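Local coordinates for putative S41 protease (Bacteroides fragilis NCTC 9343, PDB 3K50), which is a putative serine protease of peptidase family S41, probably hydrolysing peptide bonds, though its substrates are unknown, at residues L262-S265 against A271-D274; N350-N353 against K357-Y360. All coordinates share one frame; numbering follows the deposited sequence. Where two conformers were deposited one is given.

Overall arrangement
Interactions 1 and 2 are built on neighbouring strands of one antiparallel sheet: strand 258-263 pairs with strand 273-276 in interaction 1 and with strand 342-352, which carries the first segment of interaction 2. They lie about 12 Å apart, centre to centre, and touch directly. Arg-263 O and Asn-350 N, 2.8 Å apart, are probably hydrogen-bonded; beside them Arg-263 CG packs at 4.0 Å from Tyr-352 CE2. Interaction 1 is a surface hairpin, whereas 357-360 folds back on its strand, with Lys-357 and Tyr-360 meeting helix 304-312. Both contacts belong to the S41 peptidase region, on the same side of the chain's centre.

Interaction 1. Residues L262-S265 against A271-D274; sequences LRYS and ANQD
Ala-271 places its methyl squarely over one face of the Tyr-264 ring: CB stands 3.5 Å from the ring centroid and only 6° off the normal, a CH-pi contact. The carbonyl of Ala-271 turns to a bridging water, which also accepts from Tyr-264 OH and donates to Gln-273 OE1; the phenol has a second partner in Lys-333 NZ.

Asn-272 works through both ends of its amide. Its OD1 lies near the plane of the Tyr-264 ring, at the edge, and receives Tyr-264 N at 2.9 Å in an almost straight bond (173°), although the donor is tilted from the carbonyl plane. Its ND2 packs at 3.6 Å against Arg-263 CD and reaches Tyr-264 O through the other water.

At Gln-273 the strands pair in antiparallel, hydrogen-bonded fashion with Leu-262. Leu-262 N donates to Gln-273 O at 2.8 Å, and Gln-273 N returns a bond to Leu-262 O at 3.1 Å. The two side chains run alongside one another on the same face of the sheet, bringing Leu-262 CD2 within 3.6 Å of Gln-273 OE1.

Asp-274 forms a salt bridge with Arg-263, met at the edge of the guanidinium. Both NH1 and NH2 converge on OD1; Arg-263 NH2 lies 3.0 Å from Asp-274 OD1 and meets the syn lone pair of that oxygen. A bend at chi2 (-66°) brings the arginine chain back toward 271-274 although it starts out pointing away. NH1 also donates to Leu-262 O from above that carbonyl plane, and this third bond, to a different acceptor, probably helps fix the guanidinium's rotation. The arrangement is that of an antiparallel beta hairpin, strands 258-263 and 273-276, with an arginine-aspartate salt bridge on the strands and Asn-272 and Ala-271 meeting Tyr-264 toward the connection.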
loop_
_atom_site.group_PDB
_atom_site.type_symbol
_atom_site.label_atom_id
_atom_site.label_comp_id
_atom_site.label_asym_id
_atom_site.label_seq_id
_atom_site.Cartn_x
_atom_site.Cartn_y
_atom_site.Cartn_z
ATOM N N LEU A 262 2.519 4.695 -20.715
ATOM C CA LEU A 262 3.752 4.090 -20.236
ATOM C C LEU A 262 4.850 4.345 -21.267
ATOM O O LEU A 262 4.760 3.850 -22.397
ATOM C CB LEU A 262 3.580 2.581 -20.020
ATOM C CG LEU A 262 2.747 2.111 -18.774
ATOM C CD1 LEU A 262 1.424 2.741 -18.641
ATOM C CD2 LEU A 262 2.571 0.631 -18.768
ATOM N N ARG A 263 5.870 5.100 -20.862
ATOM C CA ARG A 263 6.998 5.449 -21.705
ATOM C C ARG A 263 8.355 5.010 -21.116
ATOM O O ARG A 263 8.797 5.478 -20.057
ATOM C CB ARG A 263 6.926 6.928 -21.983
ATOM C CG ARG A 263 5.620 7.351 -22.661
ATOM C CD ARG A 263 5.543 6.755 -24.040
ATOM N NE ARG A 263 4.418 7.224 -24.862
ATOM C CZ ARG A 263 3.250 6.599 -24.982
ATOM N NH1 ARG A 263 3.001 5.474 -24.327
ATOM N NH2 ARG A 263 2.349 7.108 -25.777
ATOM N N TYR A 264 8.961 4.057 -21.817
ATOM C CA TYR A 264 10.242 3.448 -21.457
ATOM C C TYR A 264 11.416 4.271 -22.028
ATOM O O TYR A 264 11.196 5.315 -22.639
ATOM C CB TYR A 264 10.254 2.008 -21.971
ATOM C CG TYR A 264 9.294 1.110 -21.215
ATOM C CD1 TYR A 264 7.925 1.161 -21.450
ATOM C CD2 TYR A 264 9.759 0.167 -20.323
ATOM C CE1 TYR A 264 7.031 0.344 -20.781
ATOM C CE2 TYR A 264 8.847 -0.665 -19.632
ATOM C CZ TYR A 264 7.497 -0.557 -19.873
ATOM O OH TYR A 264 6.605 -1.369 -19.204
ATOM N N SER A 265 12.648 3.788 -21.873
ATOM C CA SER A 265 13.848 4.509 -22.351
ATOM C C SER A 265 13.945 4.348 -23.861
ATOM O O SER A 265 13.194 3.575 -24.433
ATOM C CB SER A 265 15.112 3.918 -21.748
ATOM O OG SER A 265 15.430 2.650 -22.397
ATOM N N ALA A 271 8.274 -1.568 -25.636
ATOM C CA ALA A 271 7.437 -1.791 -24.427
ATOM C C ALA A 271 6.396 -0.704 -24.166
ATOM O O ALA A 271 5.488 -0.894 -23.368
ATOM C CB ALA A 271 8.329 -2.000 -23.176
ATOM N N ASN A 272 6.491 0.430 -24.837
ATOM C CA ASN A 272 5.581 1.538 -24.580
ATOM C C ASN A 272 4.160 1.040 -24.716
ATOM O O ASN A 272 3.876 0.186 -25.586
ATOM C CB ASN A 272 5.834 2.717 -25.552
ATOM C CG ASN A 272 7.099 3.474 -25.275
ATOM O OD1 ASN A 272 7.843 3.148 -24.356
ATOM N ND2 ASN A 272 7.384 4.484 -26.104
ATOM N N GLN A 273 3.267 1.576 -23.882
ATOM C CA GLN A 273 1.873 1.172 -23.860
ATOM C C GLN A 273 0.963 2.308 -23.528
ATOM O O GLN A 273 1.294 3.094 -22.633
ATOM C CB GLN A 273 1.583 0.172 -22.744
ATOM C CG GLN A 273 1.722 -1.201 -22.999
ATOM C CD GLN A 273 1.138 -2.048 -21.862
ATOM O OE1 GLN A 273 1.754 -2.188 -20.811
ATOM N NE2 GLN A 273 -0.031 -2.647 -22.100
ATOM N N ASP A 274 -0.216 2.321 -24.175
ATOM C CA ASP A 274 -1.281 3.311 -23.944
ATOM C C ASP A 274 -2.418 2.550 -23.279
ATOM O O ASP A 274 -3.121 1.757 -23.933
ATOM C CB ASP A 274 -1.809 3.937 -25.272
ATOM C CG ASP A 274 -0.819 4.896 -25.913
ATOM O OD1 ASP A 274 0.044 5.287 -25.171
ATOM O OD2 ASP A 274 -0.913 5.346 -27.089
HETATM O O HOH W 1 4.772 -2.070 -21.021
HETATM O O HOH W 2 9.501 6.555 -24.682
#

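Interaction 2. Residues N350-N353 against K357-Y360; sequences NVYN and KSDY
A tight chain reversal following strand 342-352 brings Lys-357 back to Asn-353, and two bonds between these residues close it. Asn-353 N donates to Lys-357 O at 2.8 Å and 169°. In return Lys-357 N reaches Asn-353 OD1 at 3.1 Å, approaching from above the amide carbonyl plane, 50° out of it. The asparagine's chi1 of 61° sets CG between its backbone N and carbonyl carbon, which keeps the amide beside Lys-357. Asn-310 extends this polar cluster from helix 304-312, its ND2 donating to Lys-357 O and its O accepting from Asn-353 ND2.

Alongside these bonds, the CA of Tyr-352 makes a CA-H...O contact with Lys-357 O. Ser-358 then turns its CB toward the strand, 3.5 Å from Val-351 O, while its OG lies 3.4 Å from Tyr-352 CD1 in an oblique approach to the ring. That hydroxyl donates to a water that also accepts from Val-351 N and donates to Asn-350 OD1. A different water donates to both Val-351 O and Tyr-360 OH, so two waters link the strand to the returning segment, one through Ser-358 and one through Tyr-360. An inverse gamma turn is centred on Asp-359. Together the geometry describes a turn at a strand end, closed by one backbone bond and one bond to an asparagine side chain, bridged to helix 304-312 by Asn-310, in the loop that leads on toward strand 368-369.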
loop_
_atom_site.group_PDB
_atom_site.type_symbol
_atom_site.label_atom_id
_atom_site.label_comp_id
_atom_site.label_asym_id
_atom_site.label_seq_id
_atom_site.Cartn_x
_atom_site.Cartn_y
_atom_site.Cartn_z
ATOM N N ASN A 350 8.243 5.729 -17.287
ATOM C CA ASN A 350 7.393 6.832 -16.885
ATOM C C ASN A 350 5.941 6.402 -17.053
ATOM O O ASN A 350 5.618 5.505 -17.887
ATOM C CB ASN A 350 7.654 8.063 -17.758
ATOM C CG ASN A 350 8.872 8.781 -17.364
ATOM O OD1 ASN A 350 8.935 9.366 -16.282
ATOM N ND2 ASN A 350 9.832 8.766 -18.197
ATOM N N VAL A 351 5.068 6.943 -16.215
ATOM C CA VAL A 351 3.630 6.645 -16.275
ATOM C C VAL A 351 2.843 7.982 -16.289
ATOM O O VAL A 351 2.520 8.547 -15.244
ATOM C CB VAL A 351 3.180 5.766 -15.095
ATOM C CG1 VAL A 351 1.701 5.363 -15.269
ATOM C CG2 VAL A 351 4.040 4.585 -15.000
ATOM N N TYR A 352 2.638 8.551 -17.481
ATOM C CA TYR A 352 1.933 9.828 -17.588
ATOM C C TYR A 352 0.445 9.622 -17.616
ATOM O O TYR A 352 -0.022 8.613 -18.121
ATOM C CB TYR A 352 2.326 10.559 -18.850
ATOM C CG TYR A 352 3.886 10.738 -18.996
ATOM C CD1 TYR A 352 4.627 11.439 -18.041
ATOM C CD2 TYR A 352 4.552 10.228 -20.060
ATOM C CE1 TYR A 352 6.002 11.621 -18.145
ATOM C CE2 TYR A 352 5.973 10.432 -20.194
ATOM C CZ TYR A 352 6.658 11.140 -19.239
ATOM O OH TYR A 352 8.021 11.329 -19.304
ATOM N N ASN A 353 -0.287 10.621 -17.142
ATOM C CA ASN A 353 -1.727 10.628 -17.269
ATOM C C ASN A 353 -2.065 11.105 -18.706
ATOM O O ASN A 353 -1.174 11.368 -19.516
ATOM C CB ASN A 353 -2.414 11.494 -16.183
ATOM C CG ASN A 353 -2.032 12.950 -16.198
ATOM O OD1 ASN A 353 -1.562 13.528 -17.200
ATOM N ND2 ASN A 353 -2.295 13.592 -15.053
ATOM N N LYS A 357 1.353 14.127 -17.943
ATOM C CA LYS A 357 2.012 14.539 -16.693
ATOM C C LYS A 357 2.037 13.444 -15.642
ATOM O O LYS A 357 1.196 12.556 -15.677
ATOM C CB LYS A 357 1.316 15.814 -16.137
ATOM C CG LYS A 357 1.569 17.037 -16.994
ATOM C CD LYS A 357 0.647 18.215 -16.746
ATOM C CE LYS A 357 0.913 18.968 -15.479
ATOM N NZ LYS A 357 0.681 20.465 -15.665
ATOM N N SER A 358 3.059 13.518 -14.783
ATOM C CA SER A 358 3.287 12.665 -13.607
ATOM C C SER A 358 4.084 13.536 -12.636
ATOM O O SER A 358 5.051 13.114 -12.037
ATOM C CB SER A 358 4.039 11.381 -13.958
ATOM O OG SER A 358 5.238 11.596 -14.681
ATOM N N ASP A 359 3.632 14.763 -12.482
ATOM C CA ASP A 359 4.401 15.748 -11.812
ATOM C C ASP A 359 4.030 15.859 -10.299
ATOM O O ASP A 359 3.557 16.885 -9.842
ATOM C CB ASP A 359 4.256 17.039 -12.639
ATOM C CG ASP A 359 4.856 16.906 -14.077
ATOM O OD1 ASP A 359 4.821 15.809 -14.737
ATOM O OD2 ASP A 359 5.386 17.930 -14.566
ATOM N N TYR A 360 4.256 14.752 -9.576
ATOM C CA TYR A 360 4.015 14.608 -8.150
ATOM C C TYR A 360 5.255 14.096 -7.429
ATOM O O TYR A 360 5.139 13.380 -6.434
ATOM C CB TYR A 360 2.817 13.664 -7.840
ATOM C CG TYR A 360 2.778 12.333 -8.556
ATOM C CD1 TYR A 360 2.291 12.251 -9.852
ATOM C CD2 TYR A 360 3.079 11.137 -7.886
ATOM C CE1 TYR A 360 2.200 11.071 -10.490
ATOM C CE2 TYR A 360 3.024 9.924 -8.535
ATOM C CZ TYR A 360 2.525 9.894 -9.822
ATOM O OH TYR A 360 2.442 8.718 -10.507
HETATM O O HOH W 3 6.385 9.065 -14.865
HETATM O O HOH W 4 0.705 8.338 -13.169
#